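Local coordinates for methyltransferase FkbM (Methylobacillus flagellatus KT, PDB 2PY6), which probably transfers methyl groups, as a member of the FkbM methyltransferase family, at residues D113-R121 against I138-A146; I57-M68 against Y93-F104. One frame throughout, in Å; residues are numbered along the deposited sequence. Where two conformers were deposited one is given.

How the interactions relate
Following the chain from the N terminus, interaction 2 comes first: the end of strand 54-58, the turn after it and helix 64-68 meet 93-104 once the chain has run out through strands 77-82 and 92-93. A short link then leads from helix 101-109 into strand 114-118, where interaction 1 opens; helix 123-135 fills its loop before 138-146 returns alongside. The two loops follow one another and neither nest nor cross. They meet laterally in one sheet, since strands 54-58 and 114-118 are neighbours, with Leu-58 N probably hydrogen-bonded to Leu-117 O. Phe-63, from the turn of interaction 2, packs edge-to-face on Phe-143 and makes a cation-pi contact with Arg-121, tying both contacts together beyond the strand ends.

Interaction 1. Residues D113-R121 against I138-A146; sequences DLVALNTCR and IPHLNFEQA
Arg-121 and Glu-144 meet end-on, each of two guanidinium nitrogens taking its own carboxylate oxygen, yet the flat groups are far from coplanar, their planes standing 54° apart. Arg-121 NH1 lies 3.0 Å from Glu-144 OE1 and uses that oxygen's syn lone pair. Arg-121 NH2 bonds Glu-144 OE2 at 3.1 Å, also from the syn side but out of the carboxylate plane. Bends at chi2 and chi3 (-75°) fold the arginine back to the start of the helix that carries Glu-144. Neither charge is confined to this pair: Arg-121 also forms a salt bridge with Asp-400, and Glu-144 one with Arg-401.

Just inside the salt bridge, one water accepts from Arg-121 NH1 and from Phe-143 N and donates to Asn-118 O, joining the segments where the regular strand pairing gives out. Before that point the strands run parallel. Ala-116 N donates to Pro-139 O at 2.9 Å, Leu-141 N to Ala-116 O at 3.0 Å, and Asn-118 N to Leu-141 O at 2.8 Å. On one face, Leu-117 CG stands anti to the backbone N (chi1 169°), which brings CD1 against the start of the helix, 4.0 Å from Ala-146 CB. On the other face, the amide of Asn-118 is tied down at both ends, OD1 closing an Asx turn on Cys-120 N and ND2 reaching Asp-130 and the carbonyl of Lys-126.

Asn-142 and Gln-145 close the helix start as a capping box: Asn-142 OD1 accepts from Gln-145 N, while Gln-145 OE1 accepts from Asn-142 N. Strand 114-118, helix 123-135 and strand 140-142 make a beta-alpha-beta crossover at the edge of a sheet whose parallel strand order, 96-99, 77-82, 54-58, 114-118, 140-142, is consistent with a Rossmann-like fold.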
loop_
_atom_site.group_PDB
_atom_site.type_symbol
_atom_site.label_atom_id
_atom_site.label_comp_id
_atom_site.label_asym_id
_atom_site.label_seq_id
_atom_site.Cartn_x
_atom_site.Cartn_y
_atom_site.Cartn_z
ATOM N N ASP A 113 -35.168 4.600 -18.382
ATOM C CA ASP A 113 -34.577 4.421 -19.746
ATOM C C ASP A 113 -33.047 4.113 -19.670
ATOM O O ASP A 113 -32.481 3.470 -20.598
ATOM C CB ASP A 113 -34.989 5.396 -20.842
ATOM C CG ASP A 113 -36.313 4.976 -21.532
ATOM O OD1 ASP A 113 -37.136 4.254 -20.898
ATOM O OD2 ASP A 113 -36.519 5.381 -22.703
ATOM N N LEU A 114 -32.410 4.579 -18.586
ATOM C CA LEU A 114 -30.988 4.340 -18.311
ATOM C C LEU A 114 -30.915 3.326 -17.170
ATOM O O LEU A 114 -31.465 3.566 -16.084
ATOM C CB LEU A 114 -30.260 5.622 -17.888
ATOM C CG LEU A 114 -28.754 5.476 -17.582
ATOM C CD1 LEU A 114 -27.961 5.089 -18.831
ATOM C CD2 LEU A 114 -28.204 6.753 -16.968
ATOM N N VAL A 115 -30.240 2.205 -17.430
ATOM C CA VAL A 115 -30.068 1.134 -16.453
ATOM C C VAL A 115 -28.605 1.131 -15.966
ATOM O O VAL A 115 -27.688 1.481 -16.720
ATOM C CB VAL A 115 -30.439 -0.194 -17.087
ATOM C CG1 VAL A 115 -30.285 -1.335 -16.109
ATOM C CG2 VAL A 115 -31.897 -0.135 -17.617
ATOM N N ALA A 116 -28.386 0.750 -14.707
ATOM C CA ALA A 116 -27.037 0.628 -14.182
ATOM C C ALA A 116 -26.675 -0.849 -13.927
ATOM O O ALA A 116 -27.429 -1.605 -13.315
ATOM C CB ALA A 116 -26.873 1.459 -12.927
ATOM N N LEU A 117 -25.534 -1.273 -14.444
ATOM C CA LEU A 117 -25.021 -2.613 -14.145
ATOM C C LEU A 117 -24.018 -2.522 -12.996
ATOM O O LEU A 117 -22.934 -2.000 -13.176
ATOM C CB LEU A 117 -24.372 -3.239 -15.367
ATOM C CG LEU A 117 -23.547 -4.528 -15.171
ATOM C CD1 LEU A 117 -24.209 -5.609 -14.330
ATOM C CD2 LEU A 117 -23.213 -5.089 -16.528
ATOM N N ASN A 118 -24.389 -3.026 -11.822
ATOM C CA ASN A 118 -23.488 -3.078 -10.678
ATOM C C ASN A 118 -22.580 -4.304 -10.882
ATOM O O ASN A 118 -23.011 -5.442 -10.669
ATOM C CB ASN A 118 -24.277 -3.148 -9.367
ATOM C CG ASN A 118 -23.407 -2.973 -8.119
ATOM O OD1 ASN A 118 -22.194 -2.993 -8.196
ATOM N ND2 ASN A 118 -24.049 -2.792 -6.960
ATOM N N THR A 119 -21.318 -4.051 -11.265
ATOM C CA THR A 119 -20.306 -5.109 -11.515
ATOM C C THR A 119 -19.562 -5.599 -10.247
ATOM O O THR A 119 -18.813 -6.598 -10.295
ATOM C CB THR A 119 -19.222 -4.643 -12.524
ATOM O OG1 THR A 119 -18.423 -3.585 -11.953
ATOM C CG2 THR A 119 -19.843 -4.205 -13.802
ATOM N N CYS A 120 -19.777 -4.890 -9.139
ATOM C CA CYS A 120 -19.161 -5.199 -7.858
ATOM C C CYS A 120 -19.764 -6.460 -7.247
ATOM O O CYS A 120 -20.969 -6.708 -7.373
ATOM C CB CYS A 120 -19.288 -4.016 -6.934
ATOM S SG CYS A 120 -18.462 -2.541 -7.639
ATOM N N ARG A 121 -18.883 -7.287 -6.675
ATOM C CA ARG A 121 -19.240 -8.580 -6.103
ATOM C C ARG A 121 -19.059 -8.611 -4.599
ATOM O O ARG A 121 -19.609 -9.508 -3.958
ATOM C CB ARG A 121 -18.359 -9.703 -6.677
ATOM C CG ARG A 121 -18.164 -9.752 -8.190
ATOM C CD ARG A 121 -19.402 -10.085 -8.946
ATOM N NE ARG A 121 -19.763 -11.503 -8.862
ATOM C CZ ARG A 121 -20.756 -12.057 -9.560
ATOM N NH1 ARG A 121 -21.501 -11.314 -10.365
ATOM N NH2 ARG A 121 -21.010 -13.357 -9.451
ATOM N N ILE A 138 -32.969 4.383 -9.568
ATOM C CA ILE A 138 -32.320 4.062 -10.834
ATOM C C ILE A 138 -32.401 2.567 -11.053
ATOM O O ILE A 138 -31.878 1.825 -10.243
ATOM C CB ILE A 138 -30.807 4.459 -10.856
ATOM C CG1 ILE A 138 -30.624 5.945 -10.527
ATOM C CG2 ILE A 138 -30.165 4.087 -12.215
ATOM C CD1 ILE A 138 -29.165 6.365 -10.287
ATOM N N PRO A 139 -33.025 2.121 -12.170
ATOM C CA PRO A 139 -33.103 0.673 -12.452
ATOM C C PRO A 139 -31.696 0.070 -12.532
ATOM O O PRO A 139 -30.808 0.632 -13.205
ATOM C CB PRO A 139 -33.831 0.615 -13.802
ATOM C CG PRO A 139 -34.541 1.873 -13.897
ATOM C CD PRO A 139 -33.679 2.904 -13.240
ATOM N N HIS A 140 -31.478 -1.006 -11.774
ATOM C CA HIS A 140 -30.158 -1.618 -11.669
ATOM C C HIS A 140 -30.188 -3.139 -11.643
ATOM O O HIS A 140 -31.200 -3.740 -11.264
ATOM C CB HIS A 140 -29.370 -1.033 -10.464
ATOM C CG HIS A 140 -30.021 -1.233 -9.141
ATOM N ND1 HIS A 140 -31.196 -0.612 -8.784
ATOM C CD2 HIS A 140 -29.647 -1.978 -8.074
ATOM C CE1 HIS A 140 -31.526 -0.980 -7.561
ATOM N NE2 HIS A 140 -30.599 -1.807 -7.108
ATOM N N LEU A 141 -29.047 -3.724 -12.033
ATOM C CA LEU A 141 -28.859 -5.163 -12.184
ATOM C C LEU A 141 -27.472 -5.578 -11.795
ATOM O O LEU A 141 -26.542 -4.834 -11.994
ATOM C CB LEU A 141 -28.893 -5.561 -13.665
ATOM C CG LEU A 141 -30.099 -5.356 -14.522
ATOM C CD1 LEU A 141 -29.686 -5.417 -15.974
ATOM C CD2 LEU A 141 -31.149 -6.391 -14.193
ATOM N N ASN A 142 -27.342 -6.795 -11.298
ATOM C CA ASN A 142 -26.026 -7.402 -11.083
ATOM C C ASN A 142 -25.673 -8.151 -12.406
ATOM O O ASN A 142 -26.518 -8.219 -13.349
ATOM C CB ASN A 142 -25.996 -8.302 -9.853
ATOM C CG ASN A 142 -26.843 -9.537 -9.988
ATOM O OD1 ASN A 142 -27.017 -10.089 -11.070
ATOM N ND2 ASN A 142 -27.349 -10.001 -8.868
ATOM N N PHE A 143 -24.466 -8.692 -12.488
ATOM C CA PHE A 143 -24.014 -9.322 -13.716
ATOM C C PHE A 143 -24.871 -10.515 -14.197
ATOM O O PHE A 143 -25.200 -10.600 -15.381
ATOM C CB PHE A 143 -22.552 -9.708 -13.628
ATOM C CG PHE A 143 -22.008 -10.202 -14.916
ATOM C CD1 PHE A 143 -21.562 -9.309 -15.878
ATOM C CD2 PHE A 143 -21.976 -11.559 -15.190
ATOM C CE1 PHE A 143 -21.086 -9.767 -17.073
ATOM C CE2 PHE A 143 -21.502 -12.014 -16.388
ATOM C CZ PHE A 143 -21.060 -11.120 -17.335
ATOM N N GLU A 144 -25.277 -11.387 -13.288
ATOM C CA GLU A 144 -26.074 -12.555 -13.684
ATOM C C GLU A 144 -27.410 -12.106 -14.223
ATOM O O GLU A 144 -27.904 -12.691 -15.194
ATOM C CB GLU A 144 -26.295 -13.526 -12.528
ATOM C CG GLU A 144 -25.139 -14.435 -12.232
ATOM C CD GLU A 144 -23.909 -13.749 -11.658
ATOM O OE1 GLU A 144 -24.067 -12.704 -10.988
ATOM O OE2 GLU A 144 -22.792 -14.291 -11.871
ATOM N N GLN A 145 -27.988 -11.076 -13.580
ATOM C CA GLN A 145 -29.237 -10.451 -14.037
ATOM C C GLN A 145 -29.061 -9.797 -15.399
ATOM O O GLN A 145 -29.944 -9.902 -16.253
ATOM C CB GLN A 145 -29.755 -9.431 -13.027
ATOM C CG GLN A 145 -30.201 -10.056 -11.668
ATOM C CD GLN A 145 -30.600 -9.005 -10.633
ATOM O OE1 GLN A 145 -29.971 -7.953 -10.527
ATOM N NE2 GLN A 145 -31.630 -9.295 -9.863
ATOM N N ALA A 146 -27.926 -9.125 -15.609
ATOM C CA ALA A 146 -27.629 -8.544 -16.917
ATOM C C ALA A 146 -27.619 -9.633 -18.008
ATOM O O ALA A 146 -28.233 -9.462 -19.066
ATOM C CB ALA A 146 -26.274 -7.845 -16.906
HETATM O O HOH W 1 -22.383 -8.436 -10.205
#

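Interaction 2. Residues I57-M68 against Y93-F104; sequences ILGTKGFGAHLM and YYGLPIISTDRF
A tight hairpin, its type I' turn running from Tyr-93 to Leu-96, lays Tyr-93 against the glycine-rich turn after strand 54-58 and Tyr-94 against helix 64-68. Thr-60 CB sits over one face of the Tyr-93 ring, 3.9 Å from its centroid, while Tyr-94 CD2 lies over the centre of the opposite face. With CG anti to the backbone nitrogen (chi1 -177°), the Tyr-93 ring extends into the turn, where its OH meets two waters. One, 2.9 Å from Tyr-93 OH, donates to Gly-59 O; the other, 2.6 Å from Tyr-93 OH, donates to Thr-60 O. This is the strand-to-helix turn after the central strand of the parallel part of the sheet, and Thr-60 OG1 turns to Asp-83 beyond the next strand. Replacing Tyr-93 by an alanine would probably leave both waters without their shared hydroxyl and open a gap between Thr-60 and Tyr-94. Nearer the hairpin tip, Met-68, a selenomethionine, crosses Tyr-94 with CB 3.6 Å from Tyr-94 CG, and its CE meets Leu-96 CG tip to tip at 4.0 Å. Farther along, Leu-58 CD2 lies over the face of the Phe-104 ring in a CH-pi contact, 3.8 Å from the centroid.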
loop_
_atom_site.group_PDB
_atom_site.type_symbol
_atom_site.label_atom_id
_atom_site.label_comp_id
_atom_site.label_asym_id
_atom_site.label_seq_id
_atom_site.Cartn_x
_atom_site.Cartn_y
_atom_site.Cartn_z
ATOM N N ILE A 57 -22.059 1.186 -16.539
ATOM C CA ILE A 57 -21.375 0.173 -15.773
ATOM C C ILE A 57 -20.878 0.800 -14.471
ATOM O O ILE A 57 -20.170 1.813 -14.510
ATOM C CB ILE A 57 -20.143 -0.385 -16.526
ATOM C CG1 ILE A 57 -20.530 -0.943 -17.908
ATOM C CG2 ILE A 57 -19.417 -1.393 -15.676
ATOM C CD1 ILE A 57 -21.738 -1.801 -17.931
ATOM N N LEU A 58 -21.246 0.216 -13.326
ATOM C CA LEU A 58 -20.756 0.724 -12.051
ATOM C C LEU A 58 -19.592 -0.144 -11.637
ATOM O O LEU A 58 -19.749 -1.361 -11.456
ATOM C CB LEU A 58 -21.843 0.693 -10.982
ATOM C CG LEU A 58 -23.159 1.365 -11.341
ATOM C CD1 LEU A 58 -24.178 1.173 -10.198
ATOM C CD2 LEU A 58 -22.939 2.854 -11.687
ATOM N N GLY A 59 -18.434 0.482 -11.483
ATOM C CA GLY A 59 -17.196 -0.208 -11.122
ATOM C C GLY A 59 -16.357 -0.581 -12.333
ATOM O O GLY A 59 -16.891 -0.908 -13.378
ATOM N N THR A 60 -15.034 -0.521 -12.195
ATOM C CA THR A 60 -14.132 -0.868 -13.293
ATOM C C THR A 60 -13.223 -2.057 -12.942
ATOM O O THR A 60 -12.321 -2.394 -13.701
ATOM C CB THR A 60 -13.251 0.327 -13.744
ATOM O OG1 THR A 60 -12.423 0.780 -12.666
ATOM C CG2 THR A 60 -14.084 1.481 -14.269
ATOM N N LYS A 61 -13.505 -2.715 -11.821
ATOM C CA LYS A 61 -12.695 -3.807 -11.321
ATOM C C LYS A 61 -13.534 -5.065 -11.100
ATOM O O LYS A 61 -13.129 -5.906 -10.298
ATOM C CB LYS A 61 -12.039 -3.409 -9.974
ATOM C CG LYS A 61 -11.000 -2.288 -10.039
ATOM N N GLY A 62 -14.664 -5.224 -11.800
ATOM C CA GLY A 62 -15.559 -6.372 -11.549
ATOM C C GLY A 62 -15.750 -7.252 -12.769
ATOM O O GLY A 62 -14.802 -7.510 -13.489
ATOM N N PHE A 63 -16.975 -7.724 -12.992
ATOM C CA PHE A 63 -17.319 -8.541 -14.165
ATOM C C PHE A 63 -17.695 -7.677 -15.404
ATOM O O PHE A 63 -18.192 -8.205 -16.389
ATOM C CB PHE A 63 -18.512 -9.473 -13.816
ATOM C CG PHE A 63 -18.167 -10.696 -12.942
ATOM C CD1 PHE A 63 -17.097 -10.703 -12.038
ATOM C CD2 PHE A 63 -19.005 -11.808 -12.966
ATOM C CE1 PHE A 63 -16.834 -11.826 -11.245
ATOM C CE2 PHE A 63 -18.753 -12.930 -12.173
ATOM C CZ PHE A 63 -17.666 -12.936 -11.313
ATOM N N GLY A 64 -17.463 -6.360 -15.377
ATOM C CA GLY A 64 -17.830 -5.478 -16.511
ATOM C C GLY A 64 -17.098 -5.774 -17.813
ATOM O O GLY A 64 -17.574 -5.403 -18.914
ATOM N N ALA A 65 -15.934 -6.426 -17.674
ATOM C CA ALA A 65 -15.099 -6.837 -18.795
ATOM C C ALA A 65 -15.792 -7.953 -19.547
ATOM O O ALA A 65 -15.607 -8.066 -20.755
ATOM C CB ALA A 65 -13.714 -7.302 -18.314
ATOM N N HIS A 66 -16.588 -8.758 -18.831
ATOM C CA HIS A 66 -17.335 -9.844 -19.458
ATOM C C HIS A 66 -18.469 -9.329 -20.353
ATOM O O HIS A 66 -18.802 -9.990 -21.339
ATOM C CB HIS A 66 -17.883 -10.833 -18.431
ATOM C CG HIS A 66 -16.828 -11.591 -17.685
ATOM N ND1 HIS A 66 -15.984 -12.493 -18.300
ATOM C CD2 HIS A 66 -16.528 -11.634 -16.364
ATOM C CE1 HIS A 66 -15.188 -13.035 -17.394
ATOM N NE2 HIS A 66 -15.498 -12.532 -16.210
ATOM N N LEU A 67 -19.068 -8.182 -20.015
ATOM C CA LEU A 67 -20.110 -7.577 -20.864
ATOM C C LEU A 67 -19.504 -6.886 -22.097
ATOM O O LEU A 67 -20.081 -6.936 -23.197
ATOM C CB LEU A 67 -20.967 -6.560 -20.088
ATOM C CG LEU A 67 -21.913 -5.689 -20.961
ATOM C CD1 LEU A 67 -22.949 -6.557 -21.716
ATOM C CD2 LEU A 67 -22.608 -4.586 -20.190
HETATM N N MSE A 68 -18.370 -6.207 -21.900
HETATM C CA MSE A 68 -17.669 -5.492 -22.989
HETATM C C MSE A 68 -16.974 -6.429 -24.021
HETATM O O MSE A 68 -16.958 -6.121 -25.221
HETATM C CB MSE A 68 -16.687 -4.450 -22.411
HETATM C CG MSE A 68 -17.376 -3.422 -21.480
HETATM SE SE MSE A 68 -19.008 -2.557 -22.215
HETATM C CE MSE A 68 -18.224 -1.618 -23.708
ATOM N N TYR A 93 -12.672 3.001 -20.284
ATOM C CA TYR A 93 -12.886 1.649 -19.797
ATOM C C TYR A 93 -13.590 0.892 -20.933
ATOM O O TYR A 93 -14.787 1.051 -21.134
ATOM C CB TYR A 93 -13.709 1.669 -18.519
ATOM C CG TYR A 93 -13.912 0.295 -17.908
ATOM C CD1 TYR A 93 -12.871 -0.364 -17.278
ATOM C CD2 TYR A 93 -15.147 -0.342 -17.966
ATOM C CE1 TYR A 93 -13.054 -1.626 -16.708
ATOM C CE2 TYR A 93 -15.336 -1.608 -17.397
ATOM C CZ TYR A 93 -14.290 -2.239 -16.764
ATOM O OH TYR A 93 -14.473 -3.509 -16.210
ATOM N N TYR A 94 -12.826 0.093 -21.680
ATOM C CA TYR A 94 -13.318 -0.609 -22.890
ATOM C C TYR A 94 -13.964 0.409 -23.835
ATOM O O TYR A 94 -15.089 0.219 -24.298
ATOM C CB TYR A 94 -14.248 -1.794 -22.550
ATOM C CG TYR A 94 -13.494 -2.881 -21.822
ATOM C CD1 TYR A 94 -12.653 -3.763 -22.520
ATOM C CD2 TYR A 94 -13.562 -2.996 -20.442
ATOM C CE1 TYR A 94 -11.919 -4.749 -21.842
ATOM C CE2 TYR A 94 -12.844 -3.983 -19.759
ATOM C CZ TYR A 94 -12.023 -4.845 -20.456
ATOM O OH TYR A 94 -11.301 -5.789 -19.770
ATOM N N GLY A 95 -13.248 1.512 -24.070
ATOM C CA GLY A 95 -13.724 2.590 -24.924
ATOM C C GLY A 95 -14.722 3.528 -24.282
ATOM O O GLY A 95 -15.119 4.512 -24.893
ATOM N N LEU A 96 -15.134 3.249 -23.048
ATOM C CA LEU A 96 -16.129 4.079 -22.388
ATOM C C LEU A 96 -15.517 5.212 -21.539
ATOM O O LEU A 96 -14.510 5.020 -20.875
ATOM C CB LEU A 96 -16.991 3.224 -21.449
ATOM C CG LEU A 96 -17.711 1.963 -21.938
ATOM C CD1 LEU A 96 -18.203 1.148 -20.717
ATOM C CD2 LEU A 96 -18.822 2.290 -22.893
ATOM N N PRO A 97 -16.172 6.380 -21.504
ATOM C CA PRO A 97 -15.672 7.387 -20.578
ATOM C C PRO A 97 -15.836 6.921 -19.123
ATOM O O PRO A 97 -16.747 6.140 -18.828
ATOM C CB PRO A 97 -16.534 8.619 -20.886
ATOM C CG PRO A 97 -17.709 8.122 -21.633
ATOM C CD PRO A 97 -17.308 6.858 -22.310
ATOM N N ILE A 98 -14.918 7.341 -18.251
ATOM C CA ILE A 98 -14.990 7.027 -16.826
ATOM C C ILE A 98 -15.515 8.290 -16.150
ATOM O O ILE A 98 -14.934 9.353 -16.282
ATOM C CB ILE A 98 -13.635 6.549 -16.243
ATOM C CG1 ILE A 98 -13.171 5.291 -16.998
ATOM C CG2 ILE A 98 -13.745 6.233 -14.714
ATOM C CD1 ILE A 98 -11.912 4.711 -16.489
ATOM N N ILE A 99 -16.637 8.154 -15.446
ATOM C CA ILE A 99 -17.325 9.263 -14.785
ATOM C C ILE A 99 -17.429 9.059 -13.271
ATOM O O ILE A 99 -17.157 7.981 -12.760
ATOM C CB ILE A 99 -18.731 9.483 -15.381
ATOM C CG1 ILE A 99 -19.652 8.287 -15.124
ATOM C CG2 ILE A 99 -18.621 9.833 -16.907
ATOM C CD1 ILE A 99 -21.099 8.502 -15.564
ATOM N N SER A 100 -17.755 10.131 -12.561
ATOM C CA SER A 100 -17.931 10.085 -11.118
ATOM C C SER A 100 -19.331 9.569 -10.791
ATOM O O SER A 100 -20.223 9.575 -11.638
ATOM C CB SER A 100 -17.764 11.499 -10.517
ATOM O OG SER A 100 -18.877 12.331 -10.851
ATOM N N THR A 101 -19.541 9.132 -9.564
ATOM C CA THR A 101 -20.853 8.692 -9.160
ATOM C C THR A 101 -21.847 9.847 -9.221
ATOM O O THR A 101 -23.015 9.620 -9.562
ATOM C CB THR A 101 -20.864 8.122 -7.734
ATOM O OG1 THR A 101 -19.845 7.126 -7.606
ATOM C CG2 THR A 101 -22.234 7.516 -7.400
ATOM N N ASP A 102 -21.405 11.065 -8.854
ATOM C CA ASP A 102 -22.261 12.253 -8.963
ATOM C C ASP A 102 -22.699 12.520 -10.413
ATOM O O ASP A 102 -23.827 12.915 -10.639
ATOM C CB ASP A 102 -21.597 13.517 -8.379
ATOM C CG ASP A 102 -21.639 13.575 -6.850
ATOM O OD1 ASP A 102 -22.407 12.805 -6.198
ATOM O OD2 ASP A 102 -20.900 14.415 -6.288
ATOM N N ARG A 103 -21.818 12.294 -11.383
ATOM C CA ARG A 103 -22.173 12.475 -12.787
ATOM C C ARG A 103 -23.231 11.444 -13.249
ATOM O O ARG A 103 -24.154 11.765 -14.012
ATOM C CB ARG A 103 -20.905 12.406 -13.642
ATOM C CG ARG A 103 -21.093 12.567 -15.161
ATOM C CD ARG A 103 -21.861 13.811 -15.558
ATOM N NE ARG A 103 -21.905 13.966 -17.027
ATOM C CZ ARG A 103 -22.900 14.522 -17.736
ATOM N NH1 ARG A 103 -24.023 14.962 -17.151
ATOM N NH2 ARG A 103 -22.792 14.597 -19.064
ATOM N N PHE A 104 -23.103 10.224 -12.741
ATOM C CA PHE A 104 -24.021 9.148 -13.018
ATOM C C PHE A 104 -25.423 9.438 -12.489
ATOM O O PHE A 104 -26.395 9.289 -13.216
ATOM C CB PHE A 104 -23.453 7.843 -12.430
ATOM C CG PHE A 104 -24.486 6.776 -12.136
ATOM C CD1 PHE A 104 -25.284 6.253 -13.144
ATOM C CD2 PHE A 104 -24.586 6.233 -10.864
ATOM C CE1 PHE A 104 -26.196 5.260 -12.876
ATOM C CE2 PHE A 104 -25.497 5.247 -10.593
ATOM C CZ PHE A 104 -26.307 4.755 -11.603
HETATM O O HOH W 2 -16.475 -3.624 -14.184
HETATM O O HOH W 3 -12.504 -4.945 -15.190
#